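Local atomic coordinates of Thiol:disulfide interchange protein (Klebsiella pneumoniae, PDB entry 6DXN), a protein that probably acts as a periplasmic oxidoreductase of the DsbA type, catalysing thiol-disulfide exchange on a thioredoxin fold. Residues E41-D46 with T175-M180; G88-L93 with K112-L117. All blocks are in the same frame, centred on the assembly; numbering follows the deposited sequence.

Contact 1: E41-D46 with T175-M180; sequences ERINVD and TYAEDM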
loop_
_atom_site.group_PDB
_atom_site.type_symbol
_atom_site.label_atom_id
_atom_site.label_comp_id
_atom_site.label_asym_id
_atom_site.label_seq_id
_atom_site.Cartn_x
_atom_site.Cartn_y
_atom_site.Cartn_z
ATOM N N GLU A 41 9.384 5.575 -2.140
ATOM C CA GLU A 41 10.309 6.371 -2.983
ATOM C C GLU A 41 11.665 6.676 -2.319
ATOM O O GLU A 41 12.660 6.809 -3.040
ATOM C CB GLU A 41 9.580 7.666 -3.381
ATOM C CG GLU A 41 10.369 8.598 -4.293
ATOM C CD GLU A 41 11.399 9.496 -3.618
ATOM O OE1 GLU A 41 11.242 9.784 -2.414
ATOM O OE2 GLU A 41 12.366 9.896 -4.295
ATOM N N ARG A 42 11.719 6.813 -0.987
ATOM C CA ARG A 42 12.991 7.193 -0.303
ATOM C C ARG A 42 13.689 5.970 0.303
ATOM O O ARG A 42 14.826 5.682 -0.050
ATOM C CB ARG A 42 12.761 8.231 0.803
ATOM C CG ARG A 42 14.034 8.657 1.525
ATOM C CD ARG A 42 13.811 9.652 2.654
ATOM N NE ARG A 42 13.139 10.860 2.187
ATOM C CZ ARG A 42 13.744 11.864 1.564
ATOM N NH1 ARG A 42 15.043 11.800 1.325
ATOM N NH2 ARG A 42 13.046 12.919 1.170
ATOM N N ILE A 43 13.025 5.324 1.266
ATOM C CA ILE A 43 13.549 4.131 1.943
ATOM C C ILE A 43 13.516 2.965 0.951
ATOM O O ILE A 43 14.399 2.108 0.952
ATOM C CB ILE A 43 12.744 3.795 3.214
ATOM C CG1 ILE A 43 12.653 4.989 4.167
ATOM C CG2 ILE A 43 13.326 2.560 3.904
ATOM C CD1 ILE A 43 11.802 4.737 5.390
ATOM N N ASN A 44 12.467 2.947 0.121
ATOM C CA ASN A 44 12.290 1.908 -0.877
ATOM C C ASN A 44 12.085 0.559 -0.176
ATOM O O ASN A 44 12.698 -0.456 -0.522
ATOM C CB ASN A 44 13.415 1.937 -1.916
ATOM C CG ASN A 44 13.250 3.099 -2.871
ATOM O OD1 ASN A 44 12.148 3.339 -3.369
ATOM N ND2 ASN A 44 14.329 3.817 -3.139
ATOM N N VAL A 45 11.208 0.580 0.830
ATOM C CA VAL A 45 10.814 -0.616 1.533
ATOM C C VAL A 45 10.012 -1.486 0.557
ATOM O O VAL A 45 10.101 -2.709 0.590
ATOM C CB VAL A 45 9.957 -0.286 2.770
ATOM C CG1 VAL A 45 9.322 -1.524 3.371
ATOM C CG2 VAL A 45 10.736 0.488 3.816
ATOM N N ASP A 46 9.240 -0.829 -0.318
ATOM C CA ASP A 46 8.336 -1.536 -1.250
ATOM C C ASP A 46 9.119 -2.340 -2.298
ATOM O O ASP A 46 8.766 -3.475 -2.564
ATOM C CB ASP A 46 7.365 -0.573 -1.934
ATOM C CG ASP A 46 6.251 -0.044 -1.045
ATOM O OD1 ASP A 46 6.132 -0.499 0.113
ATOM O OD2 ASP A 46 5.500 0.800 -1.529
ATOM N N THR A 175 19.595 -0.776 5.028
ATOM C CA THR A 175 19.615 -1.912 5.941
ATOM C C THR A 175 18.197 -2.133 6.479
ATOM O O THR A 175 17.732 -3.274 6.585
ATOM C CB THR A 175 20.654 -1.695 7.050
ATOM O OG1 THR A 175 21.915 -1.445 6.421
ATOM C CG2 THR A 175 20.773 -2.874 7.993
ATOM N N TYR A 176 17.512 -1.025 6.788
ATOM C CA TYR A 176 16.150 -1.083 7.299
ATOM C C TYR A 176 15.234 -1.794 6.292
ATOM O O TYR A 176 14.466 -2.703 6.666
ATOM C CB TYR A 176 15.604 0.315 7.612
ATOM C CG TYR A 176 14.171 0.273 8.071
ATOM C CD1 TYR A 176 13.141 0.215 7.146
ATOM C CD2 TYR A 176 13.840 0.232 9.416
ATOM C CE1 TYR A 176 11.818 0.141 7.544
ATOM C CE2 TYR A 176 12.519 0.170 9.831
ATOM C CZ TYR A 176 11.504 0.111 8.888
ATOM O OH TYR A 176 10.194 0.030 9.255
ATOM N N ALA A 177 15.306 -1.365 5.023
ATOM C CA ALA A 177 14.475 -1.920 3.957
ATOM C C ALA A 177 14.737 -3.427 3.813
ATOM O O ALA A 177 13.801 -4.200 3.656
ATOM C CB ALA A 177 14.728 -1.189 2.659
ATOM N N GLU A 178 16.013 -3.822 3.889
ATOM C CA GLU A 178 16.393 -5.234 3.770
ATOM C C GLU A 178 15.808 -6.029 4.946
ATOM O O GLU A 178 15.320 -7.134 4.752
ATOM C CB GLU A 178 17.911 -5.411 3.732
ATOM C CG GLU A 178 18.344 -6.849 3.442
ATOM C CD GLU A 178 19.837 -7.122 3.552
ATOM O OE1 GLU A 178 20.475 -6.554 4.466
ATOM O OE2 GLU A 178 20.365 -7.899 2.713
ATOM N N ASP A 179 15.841 -5.433 6.142
ATOM C CA ASP A 179 15.383 -6.067 7.393
ATOM C C ASP A 179 13.860 -6.255 7.335
ATOM O O ASP A 179 13.319 -7.239 7.853
ATOM C CB ASP A 179 15.817 -5.242 8.615
ATOM C CG ASP A 179 15.930 -6.031 9.915
ATOM O OD1 ASP A 179 16.119 -7.253 9.834
ATOM O OD2 ASP A 179 15.855 -5.408 11.005
HETATM N N MSE A 180 13.175 -5.295 6.699
HETATM C CA MSE A 180 11.732 -5.355 6.565
HETATM C C MSE A 180 11.356 -6.490 5.648
HETATM O O MSE A 180 10.444 -7.266 5.957
HETATM C CB MSE A 180 11.194 -4.018 6.053
HETATM C CG MSE A 180 9.770 -4.167 5.536
HETATM SE SE MSE A 180 8.504 -4.425 7.011
HETATM C CE MSE A 180 8.198 -2.514 7.436
#
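I43 and V45, at the kink between helices 34-41 and 45-52, pack against Y176, A177 and M180 on one side of the helix 173-188 in a contact of the thioredoxin fold carried mainly by apolar side chains. The chain turns at N44, whose positive phi (65°) breaks the helical path just before helix 45-52 sets off. The backbones come close here: the CA atoms of V45 and A177 are 4.6 Å apart, and the small A177 methyl rests on two backbone carbonyl oxygens, its CB 3.7 Å from I43 O and 3.8 Å from N44 O. V45 spreads its two methyls over different neighbours. CG1, anti to the backbone N (chi1 169°), presses on CG of selenomethionine M180 at 3.4 Å, tighter than an ordinary carbon-carbon contact. CG2 goes to the tyrosine and lies in the plane of the Y176 ring, meeting its edge at CE1, 3.9 Å away. I43 reaches the same ring obliquely, with CG2 at 4.0 Å from CD1. The ring's far end is fixed by a hydrogen bond from Y176 OH to N165 O, and a triethylene glycol, probably from the crystallisation liquor, lies about 3 Å from its side chain. F39 of helix 34-41 touches V45, Y176 and M180; F155 of strand 154-157 meets V45 and M180, while A48 and I49 of helix 45-52 continue the packing along helix 173-188.

Contact 2: G88-L93 with K112-L117; sequences GKVEKL and KVFNQL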
loop_
_atom_site.group_PDB
_atom_site.type_symbol
_atom_site.label_atom_id
_atom_site.label_comp_id
_atom_site.label_asym_id
_atom_site.label_seq_id
_atom_site.Cartn_x
_atom_site.Cartn_y
_atom_site.Cartn_z
ATOM N N GLY A 88 2.147 1.615 -11.454
ATOM C CA GLY A 88 3.592 1.695 -11.253
ATOM C C GLY A 88 4.136 3.095 -11.487
ATOM O O GLY A 88 5.112 3.491 -10.855
ATOM N N LYS A 89 3.488 3.849 -12.384
ATOM C CA LYS A 89 3.934 5.210 -12.733
ATOM C C LYS A 89 3.201 6.288 -11.921
ATOM O O LYS A 89 3.823 7.246 -11.450
ATOM C CB LYS A 89 3.673 5.504 -14.215
ATOM C CG LYS A 89 4.452 4.665 -15.217
ATOM C CD LYS A 89 4.197 5.077 -16.655
ATOM C CE LYS A 89 5.011 4.289 -17.660
ATOM N NZ LYS A 89 4.781 4.766 -19.045
ATOM N N VAL A 90 1.882 6.129 -11.771
ATOM C CA VAL A 90 1.038 7.150 -11.135
ATOM C C VAL A 90 1.320 7.254 -9.630
ATOM O O VAL A 90 1.050 8.304 -9.033
ATOM C CB VAL A 90 -0.459 6.883 -11.384
ATOM C CG1 VAL A 90 -0.956 5.703 -10.569
ATOM C CG2 VAL A 90 -1.318 8.110 -11.101
ATOM N N GLU A 91 1.866 6.191 -9.025
ATOM C CA GLU A 91 2.079 6.206 -7.584
ATOM C C GLU A 91 2.917 7.433 -7.165
ATOM O O GLU A 91 2.487 8.224 -6.327
ATOM C CB GLU A 91 2.713 4.896 -7.088
ATOM C CG GLU A 91 2.685 4.791 -5.573
ATOM C CD GLU A 91 3.356 3.587 -4.924
ATOM O OE1 GLU A 91 3.782 2.670 -5.649
ATOM O OE2 GLU A 91 3.475 3.594 -3.686
ATOM N N LYS A 92 4.113 7.589 -7.744
ATOM C CA LYS A 92 5.026 8.692 -7.338
ATOM C C LYS A 92 4.425 10.069 -7.641
ATOM O O LYS A 92 4.702 11.031 -6.916
ATOM C CB LYS A 92 6.393 8.548 -8.019
ATOM C CG LYS A 92 7.206 7.333 -7.590
ATOM C CD LYS A 92 8.550 7.205 -8.294
ATOM C CE LYS A 92 9.272 5.900 -8.007
ATOM N NZ LYS A 92 9.527 5.701 -6.558
ATOM N N LEU A 93 3.609 10.152 -8.695
ATOM C CA LEU A 93 2.992 11.407 -9.142
ATOM C C LEU A 93 1.887 11.861 -8.175
ATOM O O LEU A 93 1.649 13.079 -8.044
ATOM C CB LEU A 93 2.454 11.215 -10.561
ATOM C CG LEU A 93 3.489 10.771 -11.594
ATOM C CD1 LEU A 93 2.821 10.438 -12.917
ATOM C CD2 LEU A 93 4.568 11.828 -11.787
ATOM N N LYS A 112 -6.084 14.960 -13.751
ATOM C CA LYS A 112 -5.042 15.631 -14.543
ATOM C C LYS A 112 -3.756 14.794 -14.546
ATOM O O LYS A 112 -3.048 14.796 -15.528
ATOM C CB LYS A 112 -4.788 17.068 -14.072
ATOM C CG LYS A 112 -5.940 18.033 -14.331
ATOM C CD LYS A 112 -5.563 19.500 -14.237
ATOM C CE LYS A 112 -4.904 19.878 -12.926
ATOM N NZ LYS A 112 -4.609 21.328 -12.866
ATOM N N VAL A 113 -3.473 14.067 -13.461
ATOM C CA VAL A 113 -2.261 13.220 -13.414
ATOM C C VAL A 113 -2.363 12.145 -14.510
ATOM O O VAL A 113 -1.402 11.898 -15.261
ATOM C CB VAL A 113 -2.055 12.588 -12.020
ATOM C CG1 VAL A 113 -0.854 11.651 -11.998
ATOM C CG2 VAL A 113 -1.918 13.638 -10.926
ATOM N N PHE A 114 -3.543 11.526 -14.607
ATOM C CA PHE A 114 -3.823 10.441 -15.562
ATOM C C PHE A 114 -3.756 10.951 -17.011
ATOM O O PHE A 114 -3.344 10.214 -17.916
ATOM C CB PHE A 114 -5.175 9.807 -15.227
ATOM C CG PHE A 114 -5.184 8.974 -13.968
ATOM C CD1 PHE A 114 -4.986 9.554 -12.724
ATOM C CD2 PHE A 114 -5.415 7.606 -14.027
ATOM C CE1 PHE A 114 -5.002 8.786 -11.571
ATOM C CE2 PHE A 114 -5.429 6.840 -12.873
ATOM C CZ PHE A 114 -5.221 7.431 -11.647
ATOM N N ASN A 115 -4.155 12.209 -17.217
ATOM C CA ASN A 115 -4.140 12.847 -18.539
ATOM C C ASN A 115 -2.706 12.920 -19.076
ATOM O O ASN A 115 -2.477 12.708 -20.266
ATOM C CB ASN A 115 -4.704 14.271 -18.500
ATOM C CG ASN A 115 -6.187 14.364 -18.206
ATOM O OD1 ASN A 115 -6.647 15.384 -17.704
ATOM N ND2 ASN A 115 -6.947 13.329 -18.537
ATOM N N GLN A 116 -1.761 13.220 -18.176
ATOM C CA GLN A 116 -0.335 13.355 -18.497
ATOM C C GLN A 116 0.268 11.999 -18.888
ATOM O O GLN A 116 1.350 11.955 -19.479
ATOM C CB GLN A 116 0.397 13.933 -17.284
ATOM C CG GLN A 116 -0.202 15.242 -16.795
ATOM C CD GLN A 116 0.225 15.577 -15.387
ATOM O OE1 GLN A 116 1.232 15.079 -14.886
ATOM N NE2 GLN A 116 -0.555 16.420 -14.730
ATOM N N LEU A 117 -0.434 10.909 -18.545
ATOM C CA LEU A 117 0.019 9.543 -18.850
ATOM C C LEU A 117 -0.653 9.006 -20.126
ATOM O O LEU A 117 -0.293 7.924 -20.603
ATOM C CB LEU A 117 -0.275 8.630 -17.653
ATOM C CG LEU A 117 0.436 8.996 -16.348
ATOM C CD1 LEU A 117 0.138 7.971 -15.265
ATOM C CD2 LEU A 117 1.939 9.118 -16.554
#
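V90 turns CG1 into the crowded position between its backbone N and carbonyl carbon (chi1 73°), which sends CG2 out toward V113 and F114; V113 in turn holds CG1 anti to its own backbone N (chi1 177°) and aims it back at V90 and L93. This is helix-to-helix packing, 87-99 against 107-115, within the helical domain that DsbA proteins carry inserted in their thioredoxin fold. The two side chains V90 and V113 cross at about a right angle, with V90 CG2 3.7 Å from V113 CG1. That same V113 methyl also meets L93 CB at 3.6 Å, so it fits between two residues one helical turn apart. V90 CG2 makes an off-centre CH-pi contact with F114 as well: it stands 4.2 Å from the ring centroid, 30° off the ring normal. A77 and V80 of helix 71-83 also touch F114, and the rings of F114 and Y124 meet edge-to-face. V90 and F114 thus bring helix 71-83 into one apolar core with the two helices, V90 itself touching A81. Toward the surface, L117 reaches helix 87-99 with both methyls: CD1 lies 4.1 Å from V90 CB, while CD2 meets L93 CD1 tip to tip at 4.0 Å.

Contact 2 is nested within the chain loop that contact 1 closes, and their centres lie 23 Å apart, one at the kink next to helix 34-41 and the other in the helical domain. Their segments nevertheless touch. D46 OD2 and E91 OE2 come within 4.1 Å, a pairing of like charges that K61 probably offsets, since its NZ forms a salt bridge to both. Nearby, K92 NZ packs 3.7 Å from E41 CA and makes a weak hydrogen bond to A40 O. Helix 34-41 begins at the CxxC motif, C33 and C36, free thiols here, so segments from both contacts border the helix bearing the presumed redox centre.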